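Local coordinates for alpha-L-arabinosidase (Xanthomonas axonopodis pv. citri, PDB 6D25), which probably removes arabinofuranosyl side groups from arabinoxylans, coping with internal di-substituted units, as a trimeric GH51 arabinofuranosidase, at residues F339-A352 with M374-G386. Numbering follows the deposited sequence.
Sequences FLQQQNSLRDALVA and MVNVLQAMILTDG
L340 and L378 run side by side in the same direction, L340 CD1 lying 3.8 Å from L378 CG. Their backbones are pinned together at the same place: L378 N donates to L340 O at 3.0 Å, with an N-H...O angle of 165°. Q342 slants across L378. Its CG sits between the backbone N and the carbonyl carbon (chi1 61°), and the extended chain beyond carries the amide along the L378 backbone, NE2 reaching 3.3 Å from L378 C. That amide finds its hydrogen bonds at T327 and Y329, OE1 accepting from Y329 N. A water bridges the two backbones: it accepts from Q342 N and can donate to L378 O, 3.0 Å from each. Q379 extends toward the helix instead, CG anti to its own N (chi1 -169°), laying its amide against the first two turns of helix 346-361. NE2 stands 3.6 Å from D348 CB and OE1 3.8 Å from V351 CG1, while OE1 also bonds T327 N. L383, in strand 382-385 of the hairpin with 388-391, sets CD1 against the amide of Q343. Helix 346-361, opened by a capping box of S345 and D348, links strands 319-325 and 366-371, the seventh and eighth of the (beta/alpha)8 barrel, and packs on helix 285-312 through R347, L350 and V351 and on helix 393-400 through D348 and A349.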
loop_
_atom_site.group_PDB
_atom_site.type_symbol
_atom_site.label_atom_id
_atom_site.label_comp_id
_atom_site.label_asym_id
_atom_site.label_seq_id
_atom_site.Cartn_x
_atom_site.Cartn_y
_atom_site.Cartn_z
ATOM N N PHE A 339 14.749 -23.623 -12.970
ATOM C CA PHE A 339 14.364 -24.697 -12.013
ATOM C C PHE A 339 15.442 -24.969 -10.955
ATOM O O PHE A 339 15.238 -25.797 -10.073
ATOM C CB PHE A 339 14.072 -25.990 -12.775
ATOM C CG PHE A 339 12.808 -26.006 -13.594
ATOM C CD1 PHE A 339 12.011 -24.876 -13.718
ATOM C CD2 PHE A 339 12.414 -27.164 -14.244
ATOM C CE1 PHE A 339 10.818 -24.927 -14.439
ATOM C CE2 PHE A 339 11.244 -27.202 -14.995
ATOM C CZ PHE A 339 10.427 -26.088 -15.058
ATOM N N LEU A 340 16.575 -24.273 -11.071
ATOM C CA LEU A 340 17.669 -24.309 -10.095
ATOM C C LEU A 340 18.079 -25.750 -9.746
ATOM O O LEU A 340 18.280 -26.050 -8.578
ATOM C CB LEU A 340 17.257 -23.546 -8.850
ATOM C CG LEU A 340 16.865 -22.088 -9.050
ATOM C CD1 LEU A 340 16.695 -21.413 -7.698
ATOM C CD2 LEU A 340 17.847 -21.309 -9.936
ATOM N N GLN A 341 18.281 -26.598 -10.749
ATOM C CA GLN A 341 18.673 -27.967 -10.510
ATOM C C GLN A 341 20.192 -28.058 -10.556
ATOM O O GLN A 341 20.813 -27.685 -11.539
ATOM C CB GLN A 341 18.024 -28.907 -11.526
ATOM C CG GLN A 341 16.510 -28.832 -11.461
ATOM C CD GLN A 341 15.791 -29.723 -12.445
ATOM O OE1 GLN A 341 16.381 -30.200 -13.435
ATOM N NE2 GLN A 341 14.499 -29.922 -12.170
ATOM N N GLN A 342 20.776 -28.524 -9.454
ATOM C CA GLN A 342 22.214 -28.661 -9.341
ATOM C C GLN A 342 22.491 -29.982 -8.601
ATOM O O GLN A 342 21.636 -30.461 -7.847
ATOM C CB GLN A 342 22.816 -27.452 -8.622
ATOM C CG GLN A 342 22.298 -27.253 -7.202
ATOM C CD GLN A 342 22.680 -25.934 -6.546
ATOM O OE1 GLN A 342 22.683 -24.892 -7.206
ATOM N NE2 GLN A 342 22.970 -25.964 -5.256
ATOM N N GLN A 343 23.680 -30.532 -8.796
ATOM C CA GLN A 343 24.086 -31.700 -8.045
ATOM C C GLN A 343 24.587 -31.250 -6.666
ATOM O O GLN A 343 24.650 -30.040 -6.301
ATOM C CB GLN A 343 25.119 -32.553 -8.820
ATOM C CG GLN A 343 24.531 -33.798 -9.480
ATOM C CD GLN A 343 24.065 -34.839 -8.484
ATOM O OE1 GLN A 343 24.242 -34.665 -7.280
ATOM N NE2 GLN A 343 23.452 -35.925 -8.961
ATOM N N ASN A 344 24.831 -32.261 -5.850
ATOM C CA ASN A 344 25.055 -32.128 -4.418
ATOM C C ASN A 344 26.188 -33.096 -4.071
ATOM O O ASN A 344 25.992 -34.321 -4.157
ATOM C CB ASN A 344 23.736 -32.432 -3.713
ATOM C CG ASN A 344 23.639 -31.933 -2.295
ATOM O OD1 ASN A 344 24.455 -32.341 -1.423
ATOM N ND2 ASN A 344 22.595 -31.162 -2.039
ATOM N N SER A 345 27.382 -32.535 -3.805
ATOM C CA SER A 345 28.589 -33.314 -3.696
ATOM C C SER A 345 29.094 -33.316 -2.254
ATOM O O SER A 345 28.516 -32.697 -1.362
ATOM C CB SER A 345 29.656 -32.761 -4.629
ATOM O OG SER A 345 30.186 -31.556 -4.096
ATOM N N LEU A 346 30.218 -33.999 -2.047
ATOM C CA LEU A 346 30.893 -33.950 -0.741
ATOM C C LEU A 346 31.138 -32.489 -0.303
ATOM O O LEU A 346 31.080 -32.174 0.915
ATOM C CB LEU A 346 32.199 -34.730 -0.808
ATOM C CG LEU A 346 33.004 -34.800 0.486
ATOM C CD1 LEU A 346 32.214 -35.456 1.617
ATOM C CD2 LEU A 346 34.344 -35.524 0.227
ATOM N N ARG A 347 31.418 -31.616 -1.263
ATOM C CA ARG A 347 31.635 -30.192 -0.955
ATOM C C ARG A 347 30.389 -29.603 -0.241
ATOM O O ARG A 347 30.489 -28.837 0.723
ATOM C CB ARG A 347 31.942 -29.442 -2.252
ATOM C CG ARG A 347 32.285 -27.965 -2.061
ATOM C CD ARG A 347 32.646 -27.267 -3.363
ATOM N NE ARG A 347 31.589 -27.368 -4.352
ATOM C CZ ARG A 347 31.718 -26.956 -5.629
ATOM N NH1 ARG A 347 32.775 -26.246 -5.998
ATOM N NH2 ARG A 347 30.803 -27.302 -6.521
ATOM N N ASP A 348 29.215 -29.970 -0.728
ATOM C CA ASP A 348 27.928 -29.502 -0.159
ATOM C C ASP A 348 27.733 -30.061 1.248
ATOM O O ASP A 348 27.208 -29.354 2.123
ATOM C CB ASP A 348 26.788 -29.810 -1.109
ATOM C CG ASP A 348 27.007 -29.093 -2.433
ATOM O OD1 ASP A 348 26.980 -27.831 -2.405
ATOM O OD2 ASP A 348 27.315 -29.761 -3.461
ATOM N N ALA A 349 28.147 -31.311 1.477
ATOM C CA ALA A 349 28.094 -31.865 2.843
ATOM C C ALA A 349 28.916 -30.986 3.787
ATOM O O ALA A 349 28.437 -30.647 4.877
ATOM C CB ALA A 349 28.594 -33.267 2.852
ATOM N N LEU A 350 30.158 -30.648 3.390
ATOM C CA LEU A 350 30.975 -29.806 4.277
ATOM C C LEU A 350 30.334 -28.429 4.487
ATOM O O LEU A 350 30.441 -27.863 5.592
ATOM C CB LEU A 350 32.411 -29.695 3.739
ATOM C CG LEU A 350 33.348 -30.785 4.264
ATOM C CD1 LEU A 350 33.122 -32.120 3.567
ATOM C CD2 LEU A 350 34.785 -30.397 4.145
ATOM N N VAL A 351 29.725 -27.859 3.436
ATOM C CA VAL A 351 29.025 -26.608 3.599
ATOM C C VAL A 351 27.990 -26.746 4.721
ATOM O O VAL A 351 27.911 -25.890 5.615
ATOM C CB VAL A 351 28.384 -26.107 2.289
ATOM C CG1 VAL A 351 27.333 -25.050 2.530
ATOM C CG2 VAL A 351 29.452 -25.588 1.338
ATOM N N ALA A 352 27.206 -27.818 4.696
ATOM C CA ALA A 352 26.183 -28.002 5.736
ATOM C C ALA A 352 26.818 -28.159 7.120
ATOM O O ALA A 352 26.343 -27.536 8.076
ATOM C CB ALA A 352 25.299 -29.173 5.379
ATOM N N MET A 374 14.338 -27.982 -0.376
ATOM C CA MET A 374 14.172 -29.268 0.257
ATOM C C MET A 374 14.361 -30.411 -0.756
ATOM O O MET A 374 15.110 -31.359 -0.455
ATOM C CB MET A 374 12.797 -29.368 0.936
ATOM C CG MET A 374 12.655 -30.559 1.854
ATOM S SD MET A 374 11.088 -30.528 2.775
ATOM C CE MET A 374 9.925 -30.890 1.465
ATOM N N VAL A 375 13.662 -30.379 -1.906
ATOM C CA VAL A 375 13.728 -31.432 -2.893
ATOM C C VAL A 375 13.978 -30.825 -4.276
ATOM O O VAL A 375 13.323 -29.848 -4.621
ATOM C CB VAL A 375 12.436 -32.272 -2.908
ATOM C CG1 VAL A 375 12.555 -33.481 -3.833
ATOM C CG2 VAL A 375 12.037 -32.720 -1.519
ATOM N N ASN A 376 14.939 -31.346 -5.019
ATOM C CA ASN A 376 15.136 -31.037 -6.460
ATOM C C ASN A 376 15.613 -29.601 -6.731
ATOM O O ASN A 376 15.735 -29.250 -7.916
ATOM C CB ASN A 376 13.862 -31.312 -7.260
ATOM C CG ASN A 376 13.617 -32.793 -7.429
ATOM O OD1 ASN A 376 14.601 -33.553 -7.477
ATOM N ND2 ASN A 376 12.353 -33.186 -7.542
ATOM N N VAL A 377 15.838 -28.776 -5.715
ATOM C CA VAL A 377 16.077 -27.330 -5.923
ATOM C C VAL A 377 17.245 -26.919 -5.021
ATOM O O VAL A 377 17.250 -27.216 -3.809
ATOM C CB VAL A 377 14.821 -26.521 -5.556
ATOM C CG1 VAL A 377 15.086 -25.033 -5.531
ATOM C CG2 VAL A 377 13.667 -26.846 -6.498
ATOM N N LEU A 378 18.203 -26.230 -5.626
ATOM C CA LEU A 378 19.382 -25.726 -4.934
ATOM C C LEU A 378 20.028 -26.844 -4.100
ATOM O O LEU A 378 20.225 -27.887 -4.665
ATOM C CB LEU A 378 18.998 -24.464 -4.149
ATOM C CG LEU A 378 18.733 -23.239 -5.031
ATOM C CD1 LEU A 378 18.171 -22.084 -4.229
ATOM C CD2 LEU A 378 19.981 -22.790 -5.770
ATOM N N GLN A 379 20.370 -26.624 -2.824
ATOM C CA GLN A 379 21.180 -27.589 -2.047
ATOM C C GLN A 379 20.242 -28.610 -1.399
ATOM O O GLN A 379 20.104 -28.638 -0.167
ATOM C CB GLN A 379 22.048 -26.894 -0.996
ATOM C CG GLN A 379 23.078 -27.847 -0.392
ATOM C CD GLN A 379 24.056 -27.214 0.578
ATOM O OE1 GLN A 379 24.202 -25.983 0.614
ATOM N NE2 GLN A 379 24.754 -28.050 1.339
ATOM N N ALA A 380 19.637 -29.469 -2.225
ATOM C CA ALA A 380 18.507 -30.272 -1.814
ATOM C C ALA A 380 18.875 -31.436 -0.886
ATOM O O ALA A 380 20.007 -31.942 -0.885
ATOM C CB ALA A 380 17.838 -30.800 -3.047
ATOM N N MET A 381 17.872 -31.889 -0.104
ATOM C CA MET A 381 17.995 -33.122 0.649
ATOM C C MET A 381 17.895 -34.333 -0.283
ATOM O O MET A 381 18.523 -35.370 -0.063
ATOM C CB MET A 381 16.874 -33.273 1.688
ATOM C CG MET A 381 16.801 -32.221 2.750
ATOM S SD MET A 381 18.379 -31.900 3.609
ATOM C CE MET A 381 18.940 -30.488 2.713
ATOM N N ILE A 382 17.054 -34.213 -1.281
ATOM C CA ILE A 382 16.592 -35.339 -2.077
ATOM C C ILE A 382 16.476 -34.898 -3.531
ATOM O O ILE A 382 16.087 -33.764 -3.756
ATOM C CB ILE A 382 15.219 -35.843 -1.565
ATOM C CG1 ILE A 382 15.313 -36.348 -0.128
ATOM C CG2 ILE A 382 14.615 -36.892 -2.491
ATOM C CD1 ILE A 382 13.968 -36.480 0.541
ATOM N N LEU A 383 16.838 -35.766 -4.463
ATOM C CA LEU A 383 16.614 -35.557 -5.878
ATOM C C LEU A 383 15.686 -36.676 -6.367
ATOM O O LEU A 383 15.859 -37.824 -5.956
ATOM C CB LEU A 383 17.932 -35.557 -6.666
ATOM C CG LEU A 383 19.014 -34.619 -6.124
ATOM C CD1 LEU A 383 20.279 -34.747 -6.954
ATOM C CD2 LEU A 383 18.555 -33.178 -6.180
ATOM N N THR A 384 14.679 -36.329 -7.155
ATOM C CA THR A 384 13.752 -37.304 -7.721
ATOM C C THR A 384 13.682 -37.121 -9.232
ATOM O O THR A 384 13.920 -36.041 -9.770
ATOM C CB THR A 384 12.332 -37.197 -7.161
ATOM O OG1 THR A 384 11.724 -36.011 -7.657
ATOM C CG2 THR A 384 12.275 -37.200 -5.657
ATOM N N ASP A 385 13.324 -38.210 -9.895
ATOM C CA ASP A 385 13.090 -38.192 -11.317
ATOM C C ASP A 385 12.099 -39.319 -11.646
ATOM O O ASP A 385 12.498 -40.492 -11.723
ATOM C CB ASP A 385 14.413 -38.387 -12.061
ATOM C CG ASP A 385 14.263 -38.382 -13.577
ATOM O OD1 ASP A 385 13.179 -38.067 -14.072
ATOM O OD2 ASP A 385 15.227 -38.685 -14.234
ATOM N N GLY A 386 10.833 -38.973 -11.735
ATOM C CA GLY A 386 9.800 -39.967 -11.754
ATOM C C GLY A 386 9.878 -40.809 -10.498
ATOM O O GLY A 386 10.051 -40.253 -9.418
HETATM O O HOH W 1 13.805 -28.097 -9.736
HETATM O O HOH W 2 19.003 -29.031 -7.135
HETATM O O HOH W 3 21.368 -30.483 -5.045
#